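Local coordinates for protein UTP--glucose-1-phosphate uridylyltransferase (Acinetobacter baumannii, PDB 6IKZ) that catalyses the transfer of a uridylyl group from UTP to alpha-D-glucose 1-phosphate, yielding UDP-glucose and diphosphate, at residues L7-L12 with I51-H56; E37-E42 with D131-D136; I158-V163 with V246-M251; H166-Y171 with E193-G198; V174-S179 with S202-V207. The protein carries 1 engineered substitution. One frame throughout, in Å; residues are numbered along the deposited sequence.

How the contacts relate
Contact 1 forms the nucleotide end of the active site, with pyrophosphate bound at its glycine-rich loop. Contact 2 lies against it, Leu7 CD1 packing on Val39 CG1 at 3.7 Å, and brings in Asp131, which binds UTP and UDP-glucose. Contacts 3 and 5 are close neighbours, their centres about 7 Å apart, and strands 156-162 and 204-207 join them in the main sheet. Contact 4 is nested in the loop closed by contact 3 and touches it where Val163 CG1 meets Tyr171 CE2 at 3.7 Å. Contacts 4 and 5 carry Glu193 and Val206, which bind UDP-glucose; their centres lie about 28 and 27 Å from that of contact 1.

Contact 1. Residues L7-L12 with I51-H56; sequences LPVAGL and IILVTH. With PPV (pyrophosphate), chain G.
Two neighbouring parallel strands pair here in the buried part of the central sheet of the GT-A fold, Leu7 beside Leu53 and Pro8 beside Val54, just before the first strand opens into the nucleotide-binding loop. Three backbone bonds hold them. Leu7 N donates to Ile52 O at 2.7 Å, Val54 N to Leu7 O at 3.0 Å, and Val9 N to Val54 O at 2.8 Å. Leu7 and Val9 supply the bonds to 51-56, as alternate residues do in a parallel pair, so Pro8's missing N-H costs this pairing nothing.

On the face carrying Leu7 and Leu53, Leu7 CB meets Leu53 CD2 at 4.0 Å while Leu7 CG leans on Ile51 CG2. With Val9 CG1 anti to the carbonyl carbon (chi1 -72°), CG2 falls between N and the carbonyl carbon and lies against Leu53 CB. Beyond the strands, Leu12 CD1 sits over the centre of one face of the His56 ring, a CH-pi contact 4.0 Å from the centroid. The ring's nitrogens are both engaged: ND1 with Ser58 OG and NE2 with Glu71 of the second subunit. Leu12 N gives a weak hydrogen bond to pyrophosphate O11 at 3.2 Å, and Gly11 packs against the same phosphate group. Pro8, Ala10, Gly11 and Leu12 all bind UTP.

Helix 109-115 covers Pro8 and Val54 on one face of the sheet, helix 60-65 packs on Val9 and Leu53 on the other, and strand 97-102 continues the sheet beyond 51-56.

Contact 2. Residues E37-E42 with D131-D136; sequences EYVVRE and DVLVKD
Glu42, at the far end of segment 37-42, reaches across to Val134 and sets its carboxylate against the valine's CG1 methyl. From CB the chain runs fully stretched: CG is anti to the backbone N (chi1 -179°) and CD continues the line, so the side chain reaches from helix 36-44 to strand 132-135. CD comes to 3.4 Å from Val134 CG1, and the two oxygens straddle that methyl, OE1 at 3.2 Å and OE2 at 3.1 Å from Val134 CG1. The valine torsion is nearly eclipsed (chi1 16°), which leaves the methyl's position, and these short distances, less sure. The two side chains cross at about a right angle. Glu42 OE1 makes a salt bridge with Arg209 NE, and Arg209 NH2 is hydrogen-bonded to Val132 O, so one arginine ties the glutamate to the strand.

A turn earlier on the helix the packing is apolar. Leu133 points CD2 at Val39 CG2, 3.9 Å away, and the same methyl reaches Tyr38 CB at 4.2 Å. Val39 CG2 also lies 4.0 Å from Val132 O. The Tyr38 hydroxyl turns elsewhere, to Val30 O.

Helix and strand axes approach to 8.4 Å at 54°, and strand 132-135 pairs with strand 254-257. The contact thus combines leucine-valine packing with a buried carboxylate whose charge is met by Arg209; that ion pair would probably favour the ionised form of Glu42.

Contact 3. Residues I158-V163 with V246-M251; sequences IMVEAV and VEAYRM
Strands 158-162 and 246-250 run parallel in the main sheet with a strong relative twist, their short axes 45° apart, and pair Ile158 with Ala248, Met159 with Tyr249 and Val160 with Arg250. Four backbone bonds join them: Ile158 N to Glu247 O, Tyr249 N to Ile158 O, Val160 N to Tyr249 O at 2.8 Å, and Met251 N to Val160 O at 3.2 Å.

On one face Met159 and Tyr249 lie side by side, pointing the same way. Met159 CG approaches the edge of the tyrosine ring, 4.1 Å from Tyr249 CD2, because both side chains leave anti to their backbone N. Met251 comes across Met159 at about a right angle, its CG 3.4 Å from Met159 CG. Met251 SD lies 3.7 Å from Glu161 CB, and the bend at chi3 turns CE toward Glu161 OE1. On the other face Val160 CG2 rests on Ala248 CB at 4.0 Å and Ile158 CD1 on Val246 CG1, and further along Ala162 CB meets Arg250 NH2 at 3.8 Å.

Helix 142-153 covers the methionine-tyrosine face, where Asp142 takes the Tyr249 hydroxyl. Glu161 OE2 is paired with Thr255, and Arg250 NH1 with Pro180 O. The join therefore rests on backbone bonds and thioether and aromatic packing, with the polar tips turned to partners beyond the two strands.

Contact 4. Residues H166-Y171 with E193-G198; sequences HLVDQY and EKPPVG
Two loops at the sugar-binding end of the enzyme meet here, one leading into strand 173-176 and the other following strand 185-192; the second begins with Glu193, which binds UDP-glucose. Pro195 lies at the middle of the contact. Its CD is 3.0 Å from Val168 O and 3.1 Å from Tyr171 O, so CD packs against two carbonyl oxygens, while its CG reaches Val168 CG2 at 4.2 Å. In return Pro195 O receives a CA-H...O contact from Asp169 CA at 3.2 Å.

Lys194 runs its aliphatic stem past Asp169 O, with CB at 3.1 Å and CG at 3.2 Å from that oxygen; the chain then extends onward. At the other end Val197 spreads its methyls, CG2 at 3.9 Å from Asp169 OD2 and CG1 facing His166 O. Asp169 holds CG between its N and carbonyl carbon (chi1 47°), which brings the carboxylate round to that valine. Ile173 and Ala200 also pack on Val168 and Pro195.

Carbonyls set against proline and lysine methylenes join these largely exposed loops beside the UDP-glucose pocket, to which neighbouring Gly172 also belongs.

Contact 5. Residues V174-S179 with S202-V207; sequences VDVAQS and SNLSVV
Ser202 OG is gripped from two sides: it donates to Val174 O at 3.0 Å, lying in the plane of that carbonyl, and accepts from Leu204 N at 3.0 Å. The second bond closes an ST turn just ahead of strand 204-207. Both depend on the serine torsion, which places OG between the backbone N and the carbonyl carbon (chi1 84°), turned back over its own chain. Val174 answers with a third bond, its N reaching Leu204 O at 3.3 Å. The hydroxyl and this carbonyl thus hold both polar backbone atoms of one valine.

Around these bonds the valine methyls divide the work. Val174 CG2 meets Leu204 CB at 3.8 Å, crossing it at a slant, and Val174 CG1 meets Val206 CG2, also at 3.8 Å. Further along, Val176 CG1 approaches Leu204 CD1 more loosely, at 4.5 Å. The end of Leu204 meets Ser179, whose OG lies 3.2 Å from Leu204 CD1, so the hydroxyl rests on the isopropyl end of the leucine. Val160 backs both Val174 and Leu204.

The strand axes stand 7.7 Å apart and 132° from one another, and each strand has its sheet partner on another side: 173-176 pairs with 185-192, and 204-207 with 156-162. What results is two strands of the mixed sheet meeting at a steep angle, with an ST turn leading into 204-207, beside the UDP-glucose site; Val206 binds that sugar nucleotide, and its backbone bonds to Gly172, another of the site's residues.

Contact 1. Residues L7-L12 with I51-H56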
# COMPACT_ATOMS: atom_id res chain seq x y z
N LEU A 7 -3.56 5.59 20.58
CA LEU A 7 -4.82 5.45 19.79
C LEU A 7 -4.78 4.04 19.23
O LEU A 7 -3.93 3.74 18.40
CB LEU A 7 -4.94 6.45 18.63
CG LEU A 7 -4.73 7.93 18.90
CD1 LEU A 7 -5.64 8.77 18.02
CD2 LEU A 7 -4.91 8.30 20.36
N PRO A 8 -5.61 3.12 19.75
CA PRO A 8 -5.61 1.74 19.26
C PRO A 8 -6.50 1.78 18.02
O PRO A 8 -7.65 2.09 18.19
CB PRO A 8 -6.22 0.92 20.39
CG PRO A 8 -6.48 1.94 21.50
CD PRO A 8 -6.57 3.30 20.83
N VAL A 9 -5.93 1.52 16.85
CA VAL A 9 -6.59 1.74 15.54
C VAL A 9 -6.35 0.52 14.65
O VAL A 9 -6.36 0.67 13.43
CB VAL A 9 -6.04 3.04 14.90
CG1 VAL A 9 -6.55 4.28 15.62
CG2 VAL A 9 -4.51 3.06 14.84
N ALA A 10 -6.15 -0.66 15.25
CA ALA A 10 -5.75 -1.91 14.56
C ALA A 10 -6.96 -2.82 14.25
O ALA A 10 -6.74 -3.87 13.66
CB ALA A 10 -4.73 -2.64 15.40
N GLY A 11 -8.19 -2.44 14.59
CA GLY A 11 -9.38 -3.26 14.27
C GLY A 11 -9.66 -3.33 12.76
O GLY A 11 -9.14 -2.47 12.06
N LEU A 12 -10.44 -4.30 12.28
CA LEU A 12 -10.75 -4.48 10.83
C LEU A 12 -12.08 -3.79 10.47
O LEU A 12 -12.48 -3.79 9.26
CB LEU A 12 -10.77 -5.98 10.51
CG LEU A 12 -9.41 -6.61 10.22
CD1 LEU A 12 -8.32 -6.02 11.10
CD2 LEU A 12 -9.46 -8.12 10.43
N ILE A 51 1.50 11.21 19.58
CA ILE A 51 0.38 10.30 19.21
C ILE A 51 0.97 8.92 18.92
O ILE A 51 1.76 8.78 17.98
CB ILE A 51 -0.37 10.86 18.00
CG1 ILE A 51 -0.96 12.25 18.26
CG2 ILE A 51 -1.42 9.87 17.55
CD1 ILE A 51 -2.10 12.27 19.25
N ILE A 52 0.61 7.91 19.70
CA ILE A 52 1.11 6.52 19.48
C ILE A 52 -0.04 5.74 18.85
O ILE A 52 -1.02 5.51 19.56
CB ILE A 52 1.63 5.90 20.79
CG1 ILE A 52 2.40 6.92 21.62
CG2 ILE A 52 2.48 4.67 20.48
CD1 ILE A 52 2.90 6.40 22.94
N LEU A 53 0.04 5.46 17.55
CA LEU A 53 -0.94 4.63 16.81
C LEU A 53 -0.53 3.18 17.00
O LEU A 53 0.61 2.84 16.64
CB LEU A 53 -0.94 4.99 15.32
CG LEU A 53 -1.28 6.45 14.98
CD1 LEU A 53 -1.10 6.72 13.50
CD2 LEU A 53 -2.67 6.85 15.41
N VAL A 54 -1.39 2.38 17.64
CA VAL A 54 -1.26 0.89 17.60
C VAL A 54 -2.04 0.45 16.37
O VAL A 54 -3.29 0.59 16.36
CB VAL A 54 -1.80 0.21 18.87
CG1 VAL A 54 -1.64 -1.27 18.74
CG2 VAL A 54 -1.09 0.71 20.11
N THR A 55 -1.34 -0.03 15.34
CA THR A 55 -1.96 -0.10 14.00
C THR A 55 -1.89 -1.50 13.42
O THR A 55 -1.20 -2.37 13.98
CB THR A 55 -1.35 0.97 13.10
OG1 THR A 55 -2.30 1.20 12.05
CG2 THR A 55 0.02 0.58 12.60
N HIS A 56 -2.62 -1.68 12.33
CA HIS A 56 -2.67 -2.90 11.48
C HIS A 56 -2.02 -2.59 10.13
O HIS A 56 -2.14 -1.41 9.64
CB HIS A 56 -4.12 -3.40 11.39
CG HIS A 56 -4.31 -4.71 10.69
ND1 HIS A 56 -4.56 -4.79 9.33
CD2 HIS A 56 -4.32 -5.98 11.15
CE1 HIS A 56 -4.73 -6.06 8.98
NE2 HIS A 56 -4.55 -6.81 10.08
O11 PPV G . -12.64 -5.45 14.30
P1 PPV G . -13.11 -4.03 14.63
O21 PPV G . -12.68 -3.56 16.02
O31 PPV G . -12.74 -3.04 13.55
OPP PPV G . -14.73 -4.02 14.63
P2 PPV G . -15.84 -3.80 15.79
O12 PPV G . -16.86 -4.90 15.63
O22 PPV G . -16.42 -2.42 15.56
O32 PPV G . -15.09 -3.89 17.11

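Contact 2. Residues E37-E42 with D131-D136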
# COMPACT_ATOMS: atom_id res chain seq x y z
N GLU A 37 -8.98 12.54 12.30
CA GLU A 37 -8.47 13.93 12.46
C GLU A 37 -9.07 14.53 13.73
O GLU A 37 -8.39 15.33 14.38
CB GLU A 37 -8.78 14.86 11.28
CG GLU A 37 -7.76 15.98 11.16
CD GLU A 37 -8.12 17.15 10.26
OE1 GLU A 37 -7.71 17.18 9.10
OE2 GLU A 37 -8.79 18.06 10.75
N TYR A 38 -10.31 14.17 14.06
CA TYR A 38 -11.10 14.82 15.14
C TYR A 38 -10.58 14.36 16.50
O TYR A 38 -10.76 15.07 17.52
CB TYR A 38 -12.58 14.48 15.02
CG TYR A 38 -13.31 15.09 13.87
CD1 TYR A 38 -13.92 16.33 14.00
CD2 TYR A 38 -13.44 14.43 12.66
CE1 TYR A 38 -14.62 16.91 12.96
CE2 TYR A 38 -14.13 15.00 11.60
CZ TYR A 38 -14.74 16.23 11.76
OH TYR A 38 -15.43 16.80 10.74
N VAL A 39 -10.03 13.14 16.52
CA VAL A 39 -9.50 12.46 17.74
C VAL A 39 -8.09 13.00 17.99
O VAL A 39 -7.78 13.36 19.14
CB VAL A 39 -9.52 10.94 17.56
CG1 VAL A 39 -8.92 10.22 18.76
CG2 VAL A 39 -10.93 10.43 17.28
N VAL A 40 -7.28 13.09 16.94
CA VAL A 40 -5.93 13.69 17.08
C VAL A 40 -6.08 15.15 17.50
O VAL A 40 -5.45 15.51 18.48
CB VAL A 40 -5.06 13.47 15.83
CG1 VAL A 40 -3.76 14.25 15.93
CG2 VAL A 40 -4.76 12.00 15.63
N ARG A 41 -6.93 15.95 16.83
CA ARG A 41 -7.17 17.36 17.22
C ARG A 41 -7.42 17.42 18.73
O ARG A 41 -6.66 18.10 19.43
CB ARG A 41 -8.32 18.00 16.42
CG ARG A 41 -8.39 19.52 16.56
CD ARG A 41 -9.00 20.31 15.40
NE ARG A 41 -9.13 19.55 14.15
CZ ARG A 41 -10.29 19.27 13.52
NH1 ARG A 41 -11.46 19.70 13.98
NH2 ARG A 41 -10.27 18.56 12.42
N GLU A 42 -8.40 16.66 19.21
CA GLU A 42 -8.84 16.61 20.64
C GLU A 42 -7.62 16.39 21.56
O GLU A 42 -7.47 17.16 22.51
CB GLU A 42 -9.89 15.51 20.74
CG GLU A 42 -10.51 15.30 22.11
CD GLU A 42 -11.38 14.04 22.17
OE1 GLU A 42 -11.33 13.32 23.20
OE2 GLU A 42 -12.11 13.77 21.17
N ASP A 131 -12.80 5.49 17.49
CA ASP A 131 -14.15 5.27 16.90
C ASP A 131 -15.16 6.15 17.65
O ASP A 131 -16.23 6.41 17.08
CB ASP A 131 -14.54 3.79 16.81
CG ASP A 131 -14.41 2.99 18.10
OD1 ASP A 131 -13.28 2.95 18.65
OD2 ASP A 131 -15.44 2.39 18.55
N VAL A 132 -14.82 6.65 18.83
CA VAL A 132 -15.66 7.63 19.59
C VAL A 132 -15.15 9.05 19.30
O VAL A 132 -13.95 9.29 19.57
CB VAL A 132 -15.62 7.37 21.10
CG1 VAL A 132 -16.59 8.29 21.84
CG2 VAL A 132 -15.91 5.90 21.39
N LEU A 133 -16.03 9.92 18.77
CA LEU A 133 -15.81 11.38 18.68
C LEU A 133 -16.38 12.03 19.92
O LEU A 133 -17.49 11.63 20.28
CB LEU A 133 -16.53 11.94 17.45
CG LEU A 133 -16.08 11.39 16.10
CD1 LEU A 133 -16.34 12.41 15.00
CD2 LEU A 133 -14.62 10.99 16.11
N VAL A 134 -15.70 13.00 20.53
CA VAL A 134 -16.29 13.83 21.62
C VAL A 134 -16.20 15.30 21.22
O VAL A 134 -15.10 15.80 20.99
CB VAL A 134 -15.72 13.51 23.02
CG1 VAL A 134 -14.42 12.72 22.96
CG2 VAL A 134 -15.59 14.74 23.92
N LYS A 135 -17.36 15.95 21.12
CA LYS A 135 -17.54 17.33 20.60
C LYS A 135 -17.89 18.25 21.76
O LYS A 135 -18.18 17.73 22.85
CB LYS A 135 -18.69 17.31 19.59
CG LYS A 135 -18.81 18.54 18.70
CD LYS A 135 -20.08 19.34 18.93
CE LYS A 135 -21.16 19.07 17.89
NZ LYS A 135 -22.52 19.22 18.45
N ASP A 136 -17.89 19.56 21.49
CA ASP A 136 -18.49 20.64 22.33
C ASP A 136 -17.54 20.91 23.51
O ASP A 136 -16.59 20.12 23.71
CB ASP A 136 -19.92 20.28 22.76

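Contact 3. Residues I158-V163 with V246-M251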
# COMPACT_ATOMS: atom_id res chain seq x y z
N ILE A 158 -11.18 7.69 34.21
CA ILE A 158 -12.00 6.98 33.19
C ILE A 158 -13.20 7.86 32.83
O ILE A 158 -13.99 8.22 33.69
CB ILE A 158 -12.42 5.61 33.73
CG1 ILE A 158 -11.21 4.67 33.74
CG2 ILE A 158 -13.59 5.07 32.93
CD1 ILE A 158 -11.46 3.34 34.41
N MET A 159 -13.28 8.25 31.58
CA MET A 159 -14.31 9.22 31.14
C MET A 159 -15.59 8.43 30.98
O MET A 159 -15.54 7.38 30.32
CB MET A 159 -13.93 9.90 29.82
CG MET A 159 -14.89 11.00 29.41
SD MET A 159 -14.36 11.82 27.93
CE MET A 159 -12.76 12.40 28.49
N VAL A 160 -16.65 8.93 31.60
CA VAL A 160 -18.01 8.33 31.62
C VAL A 160 -19.00 9.42 31.22
O VAL A 160 -18.67 10.61 31.40
CB VAL A 160 -18.33 7.74 33.01
CG1 VAL A 160 -17.38 6.62 33.41
CG2 VAL A 160 -18.36 8.81 34.09
N GLU A 161 -20.16 9.01 30.70
CA GLU A 161 -21.29 9.93 30.40
C GLU A 161 -22.63 9.27 30.76
O GLU A 161 -22.80 8.02 30.54
CB GLU A 161 -21.21 10.43 28.97
CG GLU A 161 -22.28 9.97 28.01
CD GLU A 161 -22.05 10.59 26.64
OE1 GLU A 161 -22.21 11.83 26.53
OE2 GLU A 161 -21.63 9.85 25.71
N ALA A 162 -23.53 10.09 31.32
CA ALA A 162 -24.89 9.71 31.76
C ALA A 162 -25.69 9.21 30.55
O ALA A 162 -25.73 9.91 29.53
CB ALA A 162 -25.55 10.91 32.39
N VAL A 163 -26.30 8.03 30.67
CA VAL A 163 -27.17 7.39 29.63
C VAL A 163 -28.56 7.22 30.22
O VAL A 163 -28.72 7.17 31.44
CB VAL A 163 -26.57 6.06 29.14
CG1 VAL A 163 -25.32 6.28 28.30
CG2 VAL A 163 -26.27 5.08 30.28
N VAL A 246 -8.88 4.89 41.59
CA VAL A 246 -9.34 5.03 40.19
C VAL A 246 -10.62 5.87 40.23
O VAL A 246 -11.43 5.61 41.12
CB VAL A 246 -9.55 3.63 39.59
CG1 VAL A 246 -9.97 3.68 38.13
CG2 VAL A 246 -8.30 2.77 39.76
N GLU A 247 -10.79 6.85 39.35
CA GLU A 247 -11.93 7.81 39.43
C GLU A 247 -12.66 7.86 38.10
O GLU A 247 -12.05 7.69 37.04
CB GLU A 247 -11.47 9.22 39.77
CG GLU A 247 -10.66 9.32 41.05
CD GLU A 247 -10.38 10.75 41.49
OE1 GLU A 247 -10.41 11.62 40.60
OE2 GLU A 247 -10.16 10.99 42.71
N ALA A 248 -13.96 8.07 38.17
CA ALA A 248 -14.81 8.31 36.99
C ALA A 248 -14.95 9.81 36.87
O ALA A 248 -15.39 10.43 37.87
CB ALA A 248 -16.14 7.63 37.14
N TYR A 249 -14.49 10.34 35.74
CA TYR A 249 -14.65 11.73 35.26
C TYR A 249 -15.92 11.77 34.40
O TYR A 249 -16.05 10.93 33.48
CB TYR A 249 -13.44 12.19 34.44
CG TYR A 249 -13.64 13.53 33.77
CD1 TYR A 249 -13.57 14.71 34.49
CD2 TYR A 249 -13.99 13.60 32.43
CE1 TYR A 249 -13.79 15.94 33.88
CE2 TYR A 249 -14.25 14.82 31.82
CZ TYR A 249 -14.14 15.99 32.54
OH TYR A 249 -14.38 17.19 31.92
N ARG A 250 -16.79 12.73 34.69
CA ARG A 250 -18.05 12.94 33.94
C ARG A 250 -17.86 14.08 32.93
O ARG A 250 -17.59 15.21 33.36
CB ARG A 250 -19.21 13.25 34.90
CG ARG A 250 -20.55 13.41 34.22
CD ARG A 250 -21.71 13.29 35.18
NE ARG A 250 -22.95 13.62 34.47
CZ ARG A 250 -24.12 13.84 35.06
NH1 ARG A 250 -24.23 13.77 36.38
NH2 ARG A 250 -25.18 14.14 34.33
N MET A 251 -18.03 13.78 31.65
CA MET A 251 -17.91 14.75 30.53
C MET A 251 -18.87 15.92 30.75
O MET A 251 -19.99 15.66 31.21
CB MET A 251 -18.36 14.13 29.22
CG MET A 251 -17.48 13.04 28.71
SD MET A 251 -18.34 12.19 27.39
CE MET A 251 -18.68 13.55 26.28

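Contact 4. Residues H166-Y171 with E193-G198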
# COMPACT_ATOMS: atom_id res chain seq x y z
N HIS A 166 -33.09 3.16 30.87
CA HIS A 166 -33.63 2.01 30.08
C HIS A 166 -32.65 1.51 29.00
O HIS A 166 -33.06 0.61 28.25
CB HIS A 166 -34.98 2.40 29.48
CG HIS A 166 -34.95 3.54 28.52
ND1 HIS A 166 -34.71 3.36 27.17
CD2 HIS A 166 -35.16 4.86 28.71
CE1 HIS A 166 -34.76 4.52 26.56
NE2 HIS A 166 -35.03 5.47 27.49
N LEU A 167 -31.41 2.04 28.93
CA LEU A 167 -30.39 1.64 27.91
C LEU A 167 -29.06 1.23 28.57
O LEU A 167 -28.11 0.97 27.81
CB LEU A 167 -30.15 2.79 26.93
CG LEU A 167 -31.39 3.40 26.28
CD1 LEU A 167 -31.03 4.63 25.45
CD2 LEU A 167 -32.15 2.38 25.44
N VAL A 168 -28.97 1.13 29.90
CA VAL A 168 -27.66 0.90 30.58
C VAL A 168 -27.13 -0.49 30.22
O VAL A 168 -25.98 -0.77 30.60
CB VAL A 168 -27.73 1.08 32.11
CG1 VAL A 168 -28.25 2.46 32.50
CG2 VAL A 168 -28.54 -0.01 32.79
N ASP A 169 -27.92 -1.32 29.53
CA ASP A 169 -27.50 -2.69 29.12
C ASP A 169 -26.73 -2.65 27.80
O ASP A 169 -26.17 -3.69 27.44
CB ASP A 169 -28.68 -3.67 29.05
CG ASP A 169 -29.94 -3.18 28.34
OD1 ASP A 169 -30.02 -1.98 27.99
OD2 ASP A 169 -30.86 -4.00 28.18
N GLN A 170 -26.64 -1.49 27.13
CA GLN A 170 -25.86 -1.29 25.87
C GLN A 170 -24.40 -0.87 26.15
O GLN A 170 -23.64 -0.65 25.19
CB GLN A 170 -26.51 -0.19 25.02
CG GLN A 170 -28.01 -0.35 24.82
CD GLN A 170 -28.34 -0.86 23.44
OE1 GLN A 170 -29.03 -0.20 22.66
NE2 GLN A 170 -27.80 -2.02 23.12
N TYR A 171 -23.99 -0.75 27.42
CA TYR A 171 -22.78 0.01 27.81
C TYR A 171 -22.04 -0.74 28.93
O TYR A 171 -22.71 -1.44 29.67
CB TYR A 171 -23.19 1.41 28.29
CG TYR A 171 -23.73 2.32 27.21
CD1 TYR A 171 -22.89 2.93 26.30
CD2 TYR A 171 -25.09 2.55 27.09
CE1 TYR A 171 -23.38 3.75 25.30
CE2 TYR A 171 -25.60 3.37 26.10
CZ TYR A 171 -24.74 3.98 25.20
OH TYR A 171 -25.22 4.78 24.22
N GLU A 193 -19.87 -4.96 32.57
CA GLU A 193 -20.23 -5.00 31.13
C GLU A 193 -21.74 -5.24 30.96
O GLU A 193 -22.32 -6.13 31.64
CB GLU A 193 -19.38 -6.03 30.36
CG GLU A 193 -18.36 -5.39 29.42
CD GLU A 193 -18.95 -4.65 28.22
OE1 GLU A 193 -19.67 -5.28 27.41
OE2 GLU A 193 -18.69 -3.43 28.09
N LYS A 194 -22.36 -4.44 30.09
CA LYS A 194 -23.79 -4.57 29.73
C LYS A 194 -24.54 -5.04 30.98
O LYS A 194 -24.95 -6.19 31.08
CB LYS A 194 -23.91 -5.47 28.50
CG LYS A 194 -23.24 -4.90 27.25
CD LYS A 194 -23.32 -5.76 26.01
CE LYS A 194 -23.04 -4.98 24.74
NZ LYS A 194 -22.68 -5.88 23.61
N PRO A 195 -24.69 -4.18 32.00
CA PRO A 195 -25.40 -4.56 33.21
C PRO A 195 -26.89 -4.70 32.90
O PRO A 195 -27.38 -4.09 31.95
CB PRO A 195 -25.12 -3.39 34.17
CG PRO A 195 -24.97 -2.21 33.24
CD PRO A 195 -24.24 -2.78 32.03
N PRO A 196 -27.62 -5.48 33.73
CA PRO A 196 -29.04 -5.77 33.49
C PRO A 196 -29.97 -4.59 33.84
O PRO A 196 -29.78 -3.98 34.90
CB PRO A 196 -29.20 -6.98 34.40
CG PRO A 196 -27.82 -7.63 34.35
N VAL A 197 -30.95 -4.33 32.95
CA VAL A 197 -31.86 -3.13 32.92
C VAL A 197 -32.34 -2.77 34.33
O VAL A 197 -32.42 -1.58 34.60
CB VAL A 197 -33.13 -3.30 32.05
CG1 VAL A 197 -33.30 -2.09 31.13
CG2 VAL A 197 -33.20 -4.61 31.27
N GLY A 198 -32.75 -3.76 35.12
CA GLY A 198 -33.18 -3.58 36.52
C GLY A 198 -32.10 -2.94 37.38
O GLY A 198 -32.33 -1.80 37.84

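Contact 5. Residues V174-S179 with S202-V207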
# COMPACT_ATOMS: atom_id res chain seq x y z
N VAL A 174 -20.19 1.99 35.35
CA VAL A 174 -19.18 2.07 36.44
C VAL A 174 -19.89 1.96 37.78
O VAL A 174 -20.94 2.62 37.95
CB VAL A 174 -18.35 3.37 36.38
CG1 VAL A 174 -17.39 3.35 35.20
CG2 VAL A 174 -19.21 4.64 36.37
N ASP A 175 -19.31 1.18 38.69
CA ASP A 175 -19.66 1.10 40.14
C ASP A 175 -19.12 2.36 40.81
O ASP A 175 -17.92 2.44 41.07
CB ASP A 175 -19.15 -0.19 40.80
CG ASP A 175 -19.56 -0.37 42.25
OD1 ASP A 175 -20.19 0.56 42.81
OD2 ASP A 175 -19.23 -1.42 42.82
N VAL A 176 -20.01 3.30 41.05
CA VAL A 176 -19.73 4.58 41.75
C VAL A 176 -20.75 4.67 42.90
O VAL A 176 -21.76 3.93 42.85
CB VAL A 176 -19.79 5.71 40.71
CG1 VAL A 176 -21.07 6.54 40.80
CG2 VAL A 176 -18.55 6.59 40.77
N ALA A 177 -20.48 5.48 43.92
CA ALA A 177 -21.36 5.66 45.11
C ALA A 177 -22.46 6.67 44.75
O ALA A 177 -23.64 6.28 44.70
CB ALA A 177 -20.53 6.12 46.29
N GLN A 178 -22.06 7.92 44.51
CA GLN A 178 -22.91 8.99 43.93
C GLN A 178 -22.32 9.30 42.55
O GLN A 178 -21.12 9.12 42.33
CB GLN A 178 -22.97 10.19 44.89
N SER A 179 -23.18 9.70 41.62
CA SER A 179 -22.81 10.27 40.30
C SER A 179 -22.16 11.63 40.57
O SER A 179 -22.74 12.43 41.29
CB SER A 179 -24.06 10.35 39.44
OG SER A 179 -23.77 10.64 38.08
N SER A 202 -24.94 2.41 38.48
CA SER A 202 -25.16 3.83 38.08
C SER A 202 -25.69 3.89 36.64
O SER A 202 -25.92 2.81 36.05
CB SER A 202 -23.90 4.66 38.22
OG SER A 202 -23.07 4.53 37.07
N ASN A 203 -25.88 5.10 36.11
CA ASN A 203 -26.28 5.39 34.71
C ASN A 203 -25.08 5.99 33.94
O ASN A 203 -25.31 6.61 32.89
CB ASN A 203 -27.48 6.34 34.68
CG ASN A 203 -27.15 7.76 35.11
OD1 ASN A 203 -26.11 7.99 35.72
ND2 ASN A 203 -28.00 8.71 34.77
N LEU A 204 -23.85 5.85 34.46
CA LEU A 204 -22.63 6.49 33.91
C LEU A 204 -21.87 5.48 33.07
O LEU A 204 -21.32 4.52 33.64
CB LEU A 204 -21.77 7.05 35.05
CG LEU A 204 -22.40 8.19 35.86
CD1 LEU A 204 -21.44 8.72 36.90
CD2 LEU A 204 -22.89 9.33 34.97
N SER A 205 -21.81 5.73 31.75
CA SER A 205 -21.28 4.79 30.73
C SER A 205 -19.79 5.06 30.49
O SER A 205 -19.37 6.23 30.40
CB SER A 205 -22.05 4.90 29.43
OG SER A 205 -21.35 5.73 28.49
N VAL A 206 -19.03 3.99 30.35
CA VAL A 206 -17.61 4.07 29.94
C VAL A 206 -17.61 4.55 28.50
O VAL A 206 -18.38 3.99 27.72
CB VAL A 206 -16.91 2.71 30.10
CG1 VAL A 206 -15.49 2.77 29.56
CG2 VAL A 206 -16.96 2.25 31.56
N VAL A 207 -16.82 5.58 28.19
CA VAL A 207 -16.88 6.36 26.92
C VAL A 207 -15.78 5.94 25.95
O VAL A 207 -16.06 5.98 24.74
CB VAL A 207 -16.81 7.87 27.22
CG1 VAL A 207 -16.66 8.68 25.94
CG2 VAL A 207 -18.02 8.32 27.99